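Local atomic coordinates of ribose-phosphate pyrophosphokinase (Mycobacterium smegmatis, PDB entry 5MP7), a protein that probably catalyses the magnesium-dependent transfer of the pyrophosphoryl group of ATP to the 1-hydroxyl of ribose 5-phosphate, yielding PRPP and AMP. Residues A[134-139]-A[153-158]; A[157-162]-A[278-283]; A[173-178]-A[219-224]; A[226-231]-A[252-257]; A[231-236]-A[261-266]. All coordinates share one frame; numbering follows the deposited sequence.

Interaction 1 (A[134-139]-A[153-158]); sequences SVDLHT and MRAQKL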
# COMPACT_ATOMS: atom_id res chain seq x y z
N SER A 134 -8.59 -15.14 64.66
CA SER A 134 -9.35 -14.01 64.13
C SER A 134 -9.85 -13.13 65.24
O SER A 134 -9.86 -13.52 66.41
CB SER A 134 -10.48 -14.56 63.29
OG SER A 134 -10.90 -13.62 62.32
N VAL A 135 -10.26 -11.92 64.89
CA VAL A 135 -10.74 -10.98 65.88
C VAL A 135 -12.18 -10.65 65.56
O VAL A 135 -12.46 -10.21 64.44
CB VAL A 135 -9.92 -9.67 65.88
CG1 VAL A 135 -10.39 -8.73 67.00
CG2 VAL A 135 -8.43 -9.96 66.03
N ASP A 136 -13.06 -10.77 66.55
CA ASP A 136 -14.46 -10.36 66.44
C ASP A 136 -15.17 -10.77 65.15
O ASP A 136 -15.59 -9.94 64.31
CB ASP A 136 -14.64 -8.87 66.75
CG ASP A 136 -14.53 -8.56 68.27
OD1 ASP A 136 -15.08 -9.31 69.12
OD2 ASP A 136 -13.86 -7.56 68.63
N LEU A 137 -15.29 -12.08 65.01
CA LEU A 137 -16.08 -12.68 63.96
C LEU A 137 -17.50 -12.11 63.93
O LEU A 137 -18.09 -11.81 64.96
CB LEU A 137 -16.12 -14.18 64.14
CG LEU A 137 -14.75 -14.84 64.09
CD1 LEU A 137 -14.81 -16.24 64.67
CD2 LEU A 137 -14.22 -14.86 62.67
N HIS A 138 -18.05 -11.99 62.73
CA HIS A 138 -19.40 -11.51 62.54
C HIS A 138 -20.41 -12.35 63.35
O HIS A 138 -21.35 -11.80 63.91
CB HIS A 138 -19.75 -11.54 61.05
CG HIS A 138 -21.11 -11.04 60.74
ND1 HIS A 138 -21.43 -9.70 60.78
CD2 HIS A 138 -22.25 -11.69 60.40
CE1 HIS A 138 -22.70 -9.54 60.47
NE2 HIS A 138 -23.22 -10.73 60.23
N THR A 139 -20.20 -13.67 63.37
CA THR A 139 -20.90 -14.58 64.29
C THR A 139 -19.92 -15.53 64.92
O THR A 139 -19.00 -15.99 64.26
CB THR A 139 -21.96 -15.46 63.58
OG1 THR A 139 -21.50 -15.82 62.27
CG2 THR A 139 -23.33 -14.72 63.51
N MET A 153 -10.54 -14.01 69.11
CA MET A 153 -10.15 -12.93 70.02
C MET A 153 -11.17 -11.82 70.00
O MET A 153 -11.79 -11.51 68.98
CB MET A 153 -8.77 -12.40 69.62
CG MET A 153 -7.67 -13.46 69.65
SD MET A 153 -7.53 -14.32 71.25
CE MET A 153 -8.60 -15.75 71.20
N ARG A 154 -11.36 -11.22 71.16
CA ARG A 154 -12.33 -10.16 71.31
C ARG A 154 -11.68 -8.84 71.63
O ARG A 154 -10.82 -8.78 72.46
CB ARG A 154 -13.31 -10.53 72.43
CG ARG A 154 -14.59 -11.17 71.95
CD ARG A 154 -14.46 -12.66 71.85
NE ARG A 154 -15.79 -13.27 71.76
CZ ARG A 154 -16.01 -14.58 71.77
NH1 ARG A 154 -15.00 -15.46 71.91
NH2 ARG A 154 -17.27 -15.01 71.65
N ALA A 155 -12.15 -7.78 70.99
CA ALA A 155 -11.68 -6.42 71.25
C ALA A 155 -12.54 -5.68 72.29
O ALA A 155 -12.29 -4.52 72.59
CB ALA A 155 -11.67 -5.64 69.94
N GLN A 156 -13.58 -6.34 72.80
CA GLN A 156 -14.51 -5.73 73.71
C GLN A 156 -13.86 -5.06 74.92
O GLN A 156 -14.19 -3.93 75.21
CB GLN A 156 -15.49 -6.78 74.22
CG GLN A 156 -16.58 -6.20 75.07
CD GLN A 156 -17.53 -7.26 75.55
OE1 GLN A 156 -17.64 -8.37 74.99
NE2 GLN A 156 -18.21 -6.95 76.62
N LYS A 157 -12.99 -5.77 75.62
CA LYS A 157 -12.28 -5.20 76.75
C LYS A 157 -11.49 -3.95 76.35
O LYS A 157 -11.47 -2.98 77.07
CB LYS A 157 -11.34 -6.21 77.41
CG LYS A 157 -12.05 -7.21 78.30
CD LYS A 157 -11.09 -7.80 79.33
CE LYS A 157 -11.80 -8.65 80.37
NZ LYS A 157 -11.89 -10.07 79.94
N LEU A 158 -10.84 -4.01 75.19
CA LEU A 158 -10.08 -2.90 74.69
C LEU A 158 -10.97 -1.68 74.39
O LEU A 158 -10.63 -0.56 74.79
CB LEU A 158 -9.30 -3.33 73.43
CG LEU A 158 -8.54 -2.27 72.61
CD1 LEU A 158 -7.27 -1.81 73.34
CD2 LEU A 158 -8.19 -2.87 71.25

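Interaction 2 (A[157-162]-A[278-283]); sequences KLLTGY and EVIVTN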
# COMPACT_ATOMS: atom_id res chain seq x y z
N LYS A 157 -12.99 -5.77 75.62
CA LYS A 157 -12.28 -5.20 76.75
C LYS A 157 -11.49 -3.95 76.35
O LYS A 157 -11.47 -2.98 77.07
CB LYS A 157 -11.34 -6.21 77.41
CG LYS A 157 -12.05 -7.21 78.30
CD LYS A 157 -11.09 -7.80 79.33
CE LYS A 157 -11.80 -8.65 80.37
NZ LYS A 157 -11.89 -10.07 79.94
N LEU A 158 -10.84 -4.01 75.19
CA LEU A 158 -10.08 -2.90 74.69
C LEU A 158 -10.97 -1.68 74.39
O LEU A 158 -10.63 -0.56 74.79
CB LEU A 158 -9.30 -3.33 73.43
CG LEU A 158 -8.54 -2.27 72.61
CD1 LEU A 158 -7.27 -1.81 73.34
CD2 LEU A 158 -8.19 -2.87 71.25
N LEU A 159 -12.07 -1.88 73.69
CA LEU A 159 -12.95 -0.78 73.33
C LEU A 159 -13.72 -0.22 74.54
O LEU A 159 -13.84 0.98 74.67
CB LEU A 159 -13.91 -1.18 72.23
CG LEU A 159 -13.27 -1.50 70.86
CD1 LEU A 159 -14.17 -2.41 70.01
CD2 LEU A 159 -13.00 -0.24 70.07
N THR A 160 -14.21 -1.07 75.45
CA THR A 160 -14.97 -0.61 76.61
C THR A 160 -14.05 -0.02 77.64
O THR A 160 -14.45 0.88 78.34
CB THR A 160 -15.86 -1.71 77.27
OG1 THR A 160 -15.08 -2.84 77.66
CG2 THR A 160 -16.94 -2.17 76.29
N GLY A 161 -12.84 -0.52 77.75
CA GLY A 161 -11.82 0.08 78.60
C GLY A 161 -11.55 1.53 78.21
O GLY A 161 -11.45 2.40 79.06
N TYR A 162 -11.46 1.80 76.92
CA TYR A 162 -11.23 3.16 76.43
C TYR A 162 -12.46 4.04 76.71
O TYR A 162 -12.33 5.17 77.17
CB TYR A 162 -10.89 3.15 74.96
CG TYR A 162 -10.82 4.51 74.33
CD1 TYR A 162 -11.95 5.09 73.78
CD2 TYR A 162 -9.61 5.20 74.24
CE1 TYR A 162 -11.89 6.33 73.19
CE2 TYR A 162 -9.54 6.44 73.64
CZ TYR A 162 -10.70 6.99 73.11
OH TYR A 162 -10.67 8.21 72.52
N GLU A 278 -17.64 10.89 68.62
CA GLU A 278 -16.45 10.06 68.45
C GLU A 278 -16.77 8.77 67.68
O GLU A 278 -17.88 8.25 67.79
CB GLU A 278 -15.83 9.73 69.80
CG GLU A 278 -14.37 9.36 69.65
CD GLU A 278 -13.62 9.20 70.96
OE1 GLU A 278 -14.17 9.49 72.06
OE2 GLU A 278 -12.41 8.84 70.88
N VAL A 279 -15.82 8.30 66.88
CA VAL A 279 -15.91 7.03 66.20
C VAL A 279 -14.64 6.25 66.55
O VAL A 279 -13.57 6.73 66.31
CB VAL A 279 -16.02 7.19 64.71
CG1 VAL A 279 -16.17 5.83 64.06
CG2 VAL A 279 -17.19 8.05 64.34
N ILE A 280 -14.77 5.11 67.20
CA ILE A 280 -13.64 4.36 67.70
C ILE A 280 -13.58 3.03 66.98
O ILE A 280 -14.56 2.30 66.93
CB ILE A 280 -13.81 4.09 69.18
CG1 ILE A 280 -14.08 5.39 69.90
CG2 ILE A 280 -12.54 3.48 69.76
CD1 ILE A 280 -14.71 5.21 71.26
N VAL A 281 -12.42 2.75 66.38
CA VAL A 281 -12.15 1.51 65.65
C VAL A 281 -10.78 0.98 66.01
O VAL A 281 -10.02 1.66 66.67
CB VAL A 281 -12.22 1.65 64.12
CG1 VAL A 281 -13.57 2.09 63.68
CG2 VAL A 281 -11.18 2.60 63.62
N THR A 282 -10.53 -0.28 65.66
CA THR A 282 -9.20 -0.87 65.82
C THR A 282 -8.55 -0.87 64.48
O THR A 282 -9.18 -0.56 63.47
CB THR A 282 -9.21 -2.33 66.36
OG1 THR A 282 -9.67 -3.23 65.32
CG2 THR A 282 -10.09 -2.43 67.56
N ASN A 283 -7.31 -1.29 64.46
CA ASN A 283 -6.58 -1.36 63.19
C ASN A 283 -6.47 -2.77 62.60
O ASN A 283 -5.40 -3.17 62.13
CB ASN A 283 -5.19 -0.68 63.34
CG ASN A 283 -4.25 -1.47 64.21
OD1 ASN A 283 -4.66 -2.19 65.11
ND2 ASN A 283 -2.99 -1.33 63.95

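Interaction 3 (A[173-178]-A[219-224]); sequences VVVSPD and GDVKGK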
# COMPACT_ATOMS: atom_id res chain seq x y z
N VAL A 173 -26.37 4.79 77.62
CA VAL A 173 -27.19 3.69 77.16
C VAL A 173 -26.44 3.03 75.97
O VAL A 173 -25.86 3.71 75.11
CB VAL A 173 -28.64 4.16 76.81
CG1 VAL A 173 -28.67 5.08 75.62
CG2 VAL A 173 -29.56 2.98 76.52
N VAL A 174 -26.36 1.69 75.97
CA VAL A 174 -25.74 0.97 74.86
C VAL A 174 -26.82 0.74 73.84
O VAL A 174 -27.90 0.30 74.19
CB VAL A 174 -25.10 -0.34 75.32
CG1 VAL A 174 -24.44 -1.03 74.17
CG2 VAL A 174 -24.02 -0.07 76.34
N VAL A 175 -26.55 1.05 72.58
CA VAL A 175 -27.55 0.92 71.50
C VAL A 175 -27.02 0.02 70.40
O VAL A 175 -25.91 0.21 69.89
CB VAL A 175 -27.88 2.28 70.89
CG1 VAL A 175 -28.98 2.15 69.86
CG2 VAL A 175 -28.30 3.25 71.98
N SER A 176 -27.83 -0.95 70.01
CA SER A 176 -27.50 -1.79 68.87
C SER A 176 -28.18 -1.24 67.61
O SER A 176 -29.36 -0.96 67.60
CB SER A 176 -27.97 -3.21 69.11
OG SER A 176 -27.52 -4.04 68.06
N PRO A 177 -27.43 -1.08 66.52
CA PRO A 177 -28.01 -0.47 65.31
C PRO A 177 -28.97 -1.39 64.56
O PRO A 177 -29.64 -0.93 63.64
CB PRO A 177 -26.79 -0.13 64.45
CG PRO A 177 -25.68 -0.96 65.00
CD PRO A 177 -26.02 -1.44 66.36
N ASP A 178 -29.01 -2.67 64.93
CA ASP A 178 -30.01 -3.60 64.38
C ASP A 178 -30.22 -4.80 65.29
O ASP A 178 -29.48 -5.02 66.25
CB ASP A 178 -29.59 -4.11 62.99
CG ASP A 178 -28.53 -5.25 63.07
OD1 ASP A 178 -27.48 -5.09 63.75
OD2 ASP A 178 -28.79 -6.33 62.48
N GLY A 219 -36.60 1.43 73.41
CA GLY A 219 -35.86 1.81 74.62
C GLY A 219 -35.76 3.33 74.77
O GLY A 219 -36.05 4.07 73.83
N ASP A 220 -35.36 3.81 75.96
CA ASP A 220 -35.26 5.24 76.24
C ASP A 220 -33.84 5.77 76.13
O ASP A 220 -32.94 5.35 76.87
CB ASP A 220 -35.81 5.59 77.64
CG ASP A 220 -35.90 7.12 77.87
OD1 ASP A 220 -36.63 7.79 77.12
OD2 ASP A 220 -35.24 7.67 78.78
N VAL A 221 -33.66 6.70 75.20
CA VAL A 221 -32.36 7.32 74.99
C VAL A 221 -32.37 8.83 75.24
O VAL A 221 -31.32 9.45 75.23
CB VAL A 221 -31.82 7.07 73.57
CG1 VAL A 221 -31.80 5.59 73.29
CG2 VAL A 221 -32.64 7.80 72.52
N LYS A 222 -33.53 9.38 75.54
CA LYS A 222 -33.70 10.81 75.77
C LYS A 222 -32.76 11.36 76.84
O LYS A 222 -32.77 10.89 77.99
CB LYS A 222 -35.14 11.00 76.26
CG LYS A 222 -35.51 12.34 76.86
CD LYS A 222 -36.10 12.05 78.25
CE LYS A 222 -36.91 13.15 78.83
NZ LYS A 222 -36.03 14.08 79.56
N GLY A 223 -31.93 12.34 76.46
CA GLY A 223 -30.94 12.94 77.35
C GLY A 223 -29.74 12.08 77.70
O GLY A 223 -28.96 12.43 78.59
N LYS A 224 -29.54 10.96 77.02
CA LYS A 224 -28.47 10.03 77.39
C LYS A 224 -27.35 10.06 76.39
O LYS A 224 -27.56 10.44 75.23
CB LYS A 224 -29.01 8.60 77.48
CG LYS A 224 -30.22 8.42 78.40
CD LYS A 224 -29.80 7.80 79.70
CE LYS A 224 -30.94 7.43 80.59
NZ LYS A 224 -30.50 6.42 81.57

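Interaction 4 (A[226-231]-A[252-257]); sequences CILTDD and KDVIIA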
# COMPACT_ATOMS: atom_id res chain seq x y z
N CYS A 226 -25.35 7.95 74.08
CA CYS A 226 -25.50 6.66 73.40
C CYS A 226 -24.18 6.08 72.90
O CYS A 226 -23.48 6.75 72.19
CB CYS A 226 -26.41 6.82 72.21
SG CYS A 226 -28.06 7.26 72.74
N ILE A 227 -23.91 4.83 73.25
CA ILE A 227 -22.81 4.07 72.71
C ILE A 227 -23.39 3.15 71.63
O ILE A 227 -23.97 2.11 71.95
CB ILE A 227 -22.13 3.19 73.77
CG1 ILE A 227 -21.93 3.93 75.10
CG2 ILE A 227 -20.81 2.67 73.26
CD1 ILE A 227 -21.06 5.16 75.05
N LEU A 228 -23.22 3.53 70.37
CA LEU A 228 -23.68 2.75 69.23
C LEU A 228 -22.61 1.75 68.88
O LEU A 228 -21.51 2.11 68.48
CB LEU A 228 -23.87 3.66 68.05
CG LEU A 228 -24.80 3.38 66.89
CD1 LEU A 228 -26.03 2.63 67.31
CD2 LEU A 228 -25.15 4.72 66.26
N THR A 229 -22.91 0.47 69.03
CA THR A 229 -21.88 -0.56 68.89
C THR A 229 -22.18 -1.48 67.69
O THR A 229 -23.28 -1.95 67.54
CB THR A 229 -21.66 -1.33 70.22
OG1 THR A 229 -20.55 -2.22 70.07
CG2 THR A 229 -22.87 -2.11 70.62
N ASP A 230 -21.18 -1.71 66.86
CA ASP A 230 -21.30 -2.64 65.76
C ASP A 230 -20.00 -3.44 65.58
O ASP A 230 -18.96 -3.08 66.09
CB ASP A 230 -21.68 -1.91 64.46
CG ASP A 230 -22.67 -2.72 63.57
OD1 ASP A 230 -22.95 -3.89 63.89
OD2 ASP A 230 -23.21 -2.19 62.56
N ASP A 231 -20.08 -4.57 64.91
CA ASP A 231 -18.90 -5.34 64.54
C ASP A 231 -18.00 -4.63 63.55
O ASP A 231 -16.77 -4.62 63.73
CB ASP A 231 -19.30 -6.75 64.06
CG ASP A 231 -20.17 -6.73 62.79
OD1 ASP A 231 -20.86 -5.71 62.53
OD2 ASP A 231 -20.21 -7.76 62.07
N LYS A 252 -28.45 13.08 74.04
CA LYS A 252 -27.50 14.14 74.26
C LYS A 252 -26.29 14.02 73.33
O LYS A 252 -25.85 14.98 72.76
CB LYS A 252 -27.00 14.09 75.69
CG LYS A 252 -26.20 15.31 76.09
CD LYS A 252 -25.42 15.08 77.41
CE LYS A 252 -23.91 15.03 77.17
NZ LYS A 252 -23.16 15.93 78.09
N ASP A 253 -25.78 12.81 73.22
CA ASP A 253 -24.50 12.49 72.58
C ASP A 253 -24.60 11.12 71.93
O ASP A 253 -25.34 10.26 72.43
CB ASP A 253 -23.42 12.41 73.67
CG ASP A 253 -22.38 13.52 73.59
OD1 ASP A 253 -22.30 14.23 72.57
OD2 ASP A 253 -21.61 13.68 74.57
N VAL A 254 -23.84 10.90 70.85
CA VAL A 254 -23.66 9.57 70.29
C VAL A 254 -22.19 9.22 70.06
O VAL A 254 -21.49 9.96 69.39
CB VAL A 254 -24.39 9.37 68.95
CG1 VAL A 254 -24.21 7.93 68.48
CG2 VAL A 254 -25.87 9.64 69.12
N ILE A 255 -21.76 8.07 70.58
CA ILE A 255 -20.45 7.54 70.34
C ILE A 255 -20.57 6.24 69.54
O ILE A 255 -21.31 5.34 69.92
CB ILE A 255 -19.76 7.29 71.66
CG1 ILE A 255 -19.50 8.63 72.32
CG2 ILE A 255 -18.42 6.57 71.45
CD1 ILE A 255 -19.26 8.49 73.81
N ILE A 256 -19.78 6.14 68.47
CA ILE A 256 -19.72 4.96 67.62
C ILE A 256 -18.46 4.14 67.92
O ILE A 256 -17.38 4.67 67.97
CB ILE A 256 -19.72 5.32 66.15
CG1 ILE A 256 -20.98 6.11 65.85
CG2 ILE A 256 -19.71 4.05 65.31
CD1 ILE A 256 -21.12 6.57 64.42
N ALA A 257 -18.64 2.85 68.18
CA ALA A 257 -17.54 1.95 68.46
C ALA A 257 -17.70 0.65 67.65
O ALA A 257 -18.75 0.05 67.64
CB ALA A 257 -17.46 1.65 69.92

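Interaction 5 (A[231-236]-A[261-266]); sequences DMIDTG and GVLSDP. With ACT (acetate ion), chain D.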
# COMPACT_ATOMS: atom_id res chain seq x y z
N ASP A 231 -20.08 -4.57 64.91
CA ASP A 231 -18.90 -5.34 64.54
C ASP A 231 -18.00 -4.63 63.55
O ASP A 231 -16.77 -4.62 63.73
CB ASP A 231 -19.30 -6.75 64.06
CG ASP A 231 -20.17 -6.73 62.79
OD1 ASP A 231 -20.86 -5.71 62.53
OD2 ASP A 231 -20.21 -7.76 62.07
N MET A 232 -18.60 -4.00 62.55
CA MET A 232 -17.84 -3.31 61.52
C MET A 232 -18.60 -2.11 61.02
O MET A 232 -19.80 -2.03 61.15
CB MET A 232 -17.56 -4.26 60.36
CG MET A 232 -18.77 -4.57 59.50
SD MET A 232 -18.34 -5.51 58.04
CE MET A 232 -17.97 -7.13 58.75
N ILE A 233 -17.88 -1.19 60.39
CA ILE A 233 -18.50 -0.11 59.65
C ILE A 233 -18.03 -0.25 58.23
O ILE A 233 -16.82 -0.16 57.99
CB ILE A 233 -18.05 1.25 60.19
CG1 ILE A 233 -18.38 1.37 61.67
CG2 ILE A 233 -18.73 2.36 59.41
CD1 ILE A 233 -17.57 2.44 62.38
N ASP A 234 -18.95 -0.45 57.29
CA ASP A 234 -18.59 -0.55 55.89
C ASP A 234 -18.82 0.75 55.10
O ASP A 234 -17.87 1.49 54.87
CB ASP A 234 -19.25 -1.76 55.24
CG ASP A 234 -18.75 -1.99 53.84
OD1 ASP A 234 -17.69 -1.47 53.48
OD2 ASP A 234 -19.41 -2.71 53.11
N THR A 235 -20.04 1.01 54.62
CA THR A 235 -20.35 2.26 53.86
C THR A 235 -20.84 3.36 54.80
O THR A 235 -20.85 4.53 54.42
CB THR A 235 -21.44 2.04 52.80
OG1 THR A 235 -22.62 1.49 53.44
CG2 THR A 235 -20.94 1.06 51.76
N GLY A 236 -21.21 2.98 56.03
CA GLY A 236 -21.68 3.92 57.03
C GLY A 236 -23.16 4.25 56.91
O GLY A 236 -23.65 5.13 57.63
N GLY A 261 -12.83 -1.27 60.85
CA GLY A 261 -13.08 -0.10 60.07
C GLY A 261 -12.79 -0.49 58.65
O GLY A 261 -11.65 -0.46 58.24
N VAL A 262 -13.82 -0.85 57.90
CA VAL A 262 -13.69 -1.14 56.47
C VAL A 262 -13.73 0.19 55.78
O VAL A 262 -12.95 0.46 54.89
CB VAL A 262 -14.82 -2.04 55.97
CG1 VAL A 262 -14.66 -2.36 54.50
CG2 VAL A 262 -14.91 -3.33 56.80
N LEU A 263 -14.69 1.02 56.20
CA LEU A 263 -14.77 2.45 55.82
C LEU A 263 -14.66 2.72 54.33
O LEU A 263 -13.91 3.56 53.88
CB LEU A 263 -13.74 3.26 56.59
CG LEU A 263 -13.94 3.24 58.11
CD1 LEU A 263 -12.73 3.86 58.79
CD2 LEU A 263 -15.19 4.01 58.52
N SER A 264 -15.44 1.99 53.55
CA SER A 264 -15.46 2.16 52.11
C SER A 264 -16.21 3.41 51.71
O SER A 264 -17.05 3.89 52.47
CB SER A 264 -16.20 0.97 51.48
OG SER A 264 -15.86 -0.26 52.07
N ASP A 265 -15.94 3.88 50.49
CA ASP A 265 -16.77 4.87 49.76
C ASP A 265 -16.94 6.20 50.50
O ASP A 265 -15.92 6.86 50.82
CB ASP A 265 -18.05 4.24 49.13
CG ASP A 265 -18.92 3.42 50.12
OD1 ASP A 265 -18.75 2.21 50.27
OD2 ASP A 265 -19.84 3.96 50.71
N PRO A 266 -18.19 6.59 50.81
CA PRO A 266 -18.49 7.85 51.43
C PRO A 266 -18.54 7.78 52.97
O PRO A 266 -18.96 8.75 53.59
CB PRO A 266 -19.88 8.13 50.87
CG PRO A 266 -20.49 6.78 50.82
CD PRO A 266 -19.42 5.81 50.69
C ACT D . -23.22 -0.38 56.24
O ACT D . -22.82 0.28 57.26
OXT ACT D . -22.54 -0.51 55.20
CH3 ACT D . -24.56 -1.07 56.20

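Interaction 1 (A[134-139]-A[153-158])
Asp136 reaches across to the backbone of Arg154 and Ala155 just where two parallel strands run out. Ahead of that reach lies one parallel bridge, Val135 with Met153: Met153 N donates to Ser134 O at 2.8 Å, and Asp136 N returns a bond to Met153 O, also 2.8 Å and close to straight (N-H...O 163°). Beyond this pair the strand pairing ends, and the side chain of Asp136 takes it further. With CG turned anti to its own carbonyl carbon (chi1 -75°), CB carries the carboxylate over toward residues 154 and 155. Asp136 CG lies 3.7 Å from Ala155 N. Asp136 OD1 takes the branch nearer Arg154 and rests 3.4 Å from the methylene Arg154 CG, while the guanidinium bends away and forms a salt bridge with Asp140. Asp136 OD2 takes the other branch and accepts Ala155 N at 2.9 Å; the donor meets it on the syn side but 34° out of the carboxylate plane. The same Asp136 OD2 lies 3.2 Å from Ala155 CB and is also hydrogen-bonded to Thr259 OG1. Apolar contact is slight, Val135 CG2 standing 4.4 Å from Met153 CB. Outside the pair, Met153 leans on helix 302-314, and His260 NE2 binds Asp136 O. His138, a predicted magnesium ligand, lies two residues further along the chain. With an amide and a hydroxyl as partners of OD2, dipoles probably ease the negative charge of Asp136, the nearby Arg154 guanidinium may contribute without contact, and the carboxylate ties the chain entering helix 156-167 to the end of strand 131-135.

Interaction 2 (A[157-162]-A[278-283])
Tyr162 and Glu278 both hold CG anti to the backbone N (chi1 172° for the tyrosine), a torsion that stretches each side chain out across the gap until their polar ends meet head-on. Glu278 is extended beyond CG, which sets its carboxylate at the hydroxyl end of the ring: Glu278 OE2 lies at the ring edge, near the ring plane, and accepts from Tyr162 OH at 2.5 Å. That distance is very short for a hydrogen bond and its exact value is doubtful, although the pairing is clear; ring and carboxylate planes stand 73° apart. Further hydrogen bonds hold the carboxylate, OE1 to Tyr167 OH and OE2 to Thr297 OG1. Beneath the hydroxyl the contact turns apolar. Ile280 CD1 approaches Tyr162 CE1 at 3.6 Å, while the other branch, Ile280 CG2, lies 3.8 Å from Leu159 CD2, the two side chains running alongside in opposing senses. At the far end Leu158 CD2 meets the methyl Thr282 CG2 at 4.2 Å; the hydroxyl of Thr282 is used instead by Thr259 O. Leu159 also touches Trp188 of helix 182-191. The axes of the segments 157-162 and 278-282 approach to 9.8 Å at 150°, nearly antiparallel, which is the packing of a helix laid over a mostly parallel sheet, as in the alpha/beta/alpha fold of type I phosphoribosyltransferases.

Interaction 3 (A[173-178]-A[219-224])
Val173 lays its CG1 methyl against two side chains of the 219-224 loop, 3.9 Å from Val221 CG1 and 4.0 Å from Lys224 CB. Its first torsion (chi1 67°) places CG1 in the crowded position between the backbone N and the carbonyl carbon, and the second methyl, Val173 CG2, then comes within 4.1 Å of Asp220 O. Val221 answers with CG1 anti to its carbonyl carbon (chi1 -54°), and this single methyl also reaches Val175 CG2, at a looser 4.4 Å. Two valines of the strand thus share one methyl of the loop, while Lys224 passes at about a right angle to Val173 and touches with CB alone. The lysine bends on, and its NZ forms a salt bridge with Asp171. The contact between the segments is therefore apolar, and the loop holds its shape by its own bond: Lys224 N donates to Val221 O at 2.9 Å, closing a type II beta turn in which Gly223 has the positive phi (72°) that favours glycine. At the other end of 173-178, well away from the loop, Ser176 OG donates at 2.8 Å to the backbone O of Asp178, itself predicted to bind magnesium. Strand 172-176 runs inside the larger sheet, with strand 225-230 along one edge and strand 197-202 along the other. Val173 and Val221 both touch Cys226, Val221 also meets Ala198, and Val174 and Ser176 pack on helix 182-191, so the turn lies beside the early end of the strand and leads the chain into strand 225-230.

Interaction 4 (A[226-231]-A[252-257])
Cys226 and Val254 begin a parallel pairing in which five backbone hydrogen bonds alternate between strands 226-230 and 253-257. Cys226 N donates to Asp253 O at 2.8 Å, although it stands 36° above the carbonyl plane. Cys226 O then takes Ile255 N at 2.7 Å in a nearly straight bond (176° at the hydrogen). Ile255 O receives Leu228 N, Leu228 O receives Ala257 N at 3.0 Å, and Ala257 O closes the series with Asp230 N at 3.1 Å. Cys226 and Leu228 thus turn both N and O to this partner, and Asp230 its N, while Ile227 sends its N and O to Val173 and Val175 on the far side; in the same way Ile256 bonds to strand 278-282. Four of the acceptors also meet a CA-H, as Cys226 O does with Val254 CA at 3.4 Å. Ile227 and Ile255 both hold CG1 anti to the carbonyl carbon (Ile255 chi1 -66°), which sends their CD1 methyls out on the same face, 4.0 Å apart; on the other, Leu228 CD2 touches Val254 CG1 at 4.0 Å beneath helix 237-248, the link of a beta-alpha-beta crossover. The buried polar side chains find partners outside the pair: Thr229 OG1 bonds Arg181 NH2, and Asp231 OD2 bonds His138 ND1. Asp230, predicted to bind ribose 5-phosphate, accepts a weak bond at OD1 from Asp231 N. With its backbone polar groups matched in a buried setting, the pairing presents isoleucine, leucine and valine to the layers above and below, and brings Asp230 and Asp231 to the carboxyl end where the substrate is expected.

Interaction 5 (A[231-236]-A[261-266])
The predicted ribose-5-phosphate loop holds Asp234, Thr235 and Gly236, and the first two of these rest on residues 262-265. Ile233 O grips the 261-266 segment twice, taking Val262 N at 3.1 Å and Leu263 N at 3.0 Å; the second bond is almost straight (177°), with its donor tilted 23° from the carbonyl plane. Asp234 O accepts Ser264 N at a poorer angle. The side chain of Asp234 then doubles this link: CG anti to the backbone N (chi1 -172°) swings OD1 onto Ser264 OG, a 2.6 Å bond met nearly along the C-O axis, with Val262 CG1 beside it at 3.3 Å. OD2 forms a long, weak ion pair with Arg104. The sequence Asp-Asp-Met-Ile-Asp-Thr-Gly-Gly-Thr, running from a strand end into helix 237-248 with Gly236 as N-cap, is the PRPP-binding motif of type I phosphoribosyltransferases. An acetate ion, probably from the crystallisation liquor, sits in this loop: its OXT is bound by Thr235 N at 3.0 Å and by Thr235 OG1 at 2.7 Å, while Gly236 N gives a weak bond to O. An anion held by a hydroxyl and backbone amides before a helix start is consistent with the site expected to take the 5-phosphate. Beneath the loop, Ile233 CG2 packs on Leu263 CD2 at 4.0 Å, and both side chains touch Leu271 of helix 267-273. Met232 SD meets Val262 CG2 at 4.2 Å. Ser264 and Asp265 pack against Ala44 of a neighbouring subunit.

In the fold
Interactions 2, 3 and 4 belong to one sheet: Val175 N and Ile227 O, 2.9 Å apart, join interactions 3 and 4, whose centres are 9 Å apart, and Ile280 N with Ile256 O, at 2.8 Å, joins 4 to 2. Interaction 1 belongs to the five-stranded parallel sheet and shares helix 156-167 with interaction 2. Interaction 5 continues from strand 225-230 through Asp231, whose OD2 lies 2.6 Å from His138 ND1 and so ties interactions 4 and 5 to 1. His138, Asp178, Asp230 and residues 234-236 are predicted to bind magnesium or ribose 5-phosphate; the side chains of Asp230 and Asp178 are about 5 Å apart, and the side chain of Asp230 lies about 6 Å from the acetate.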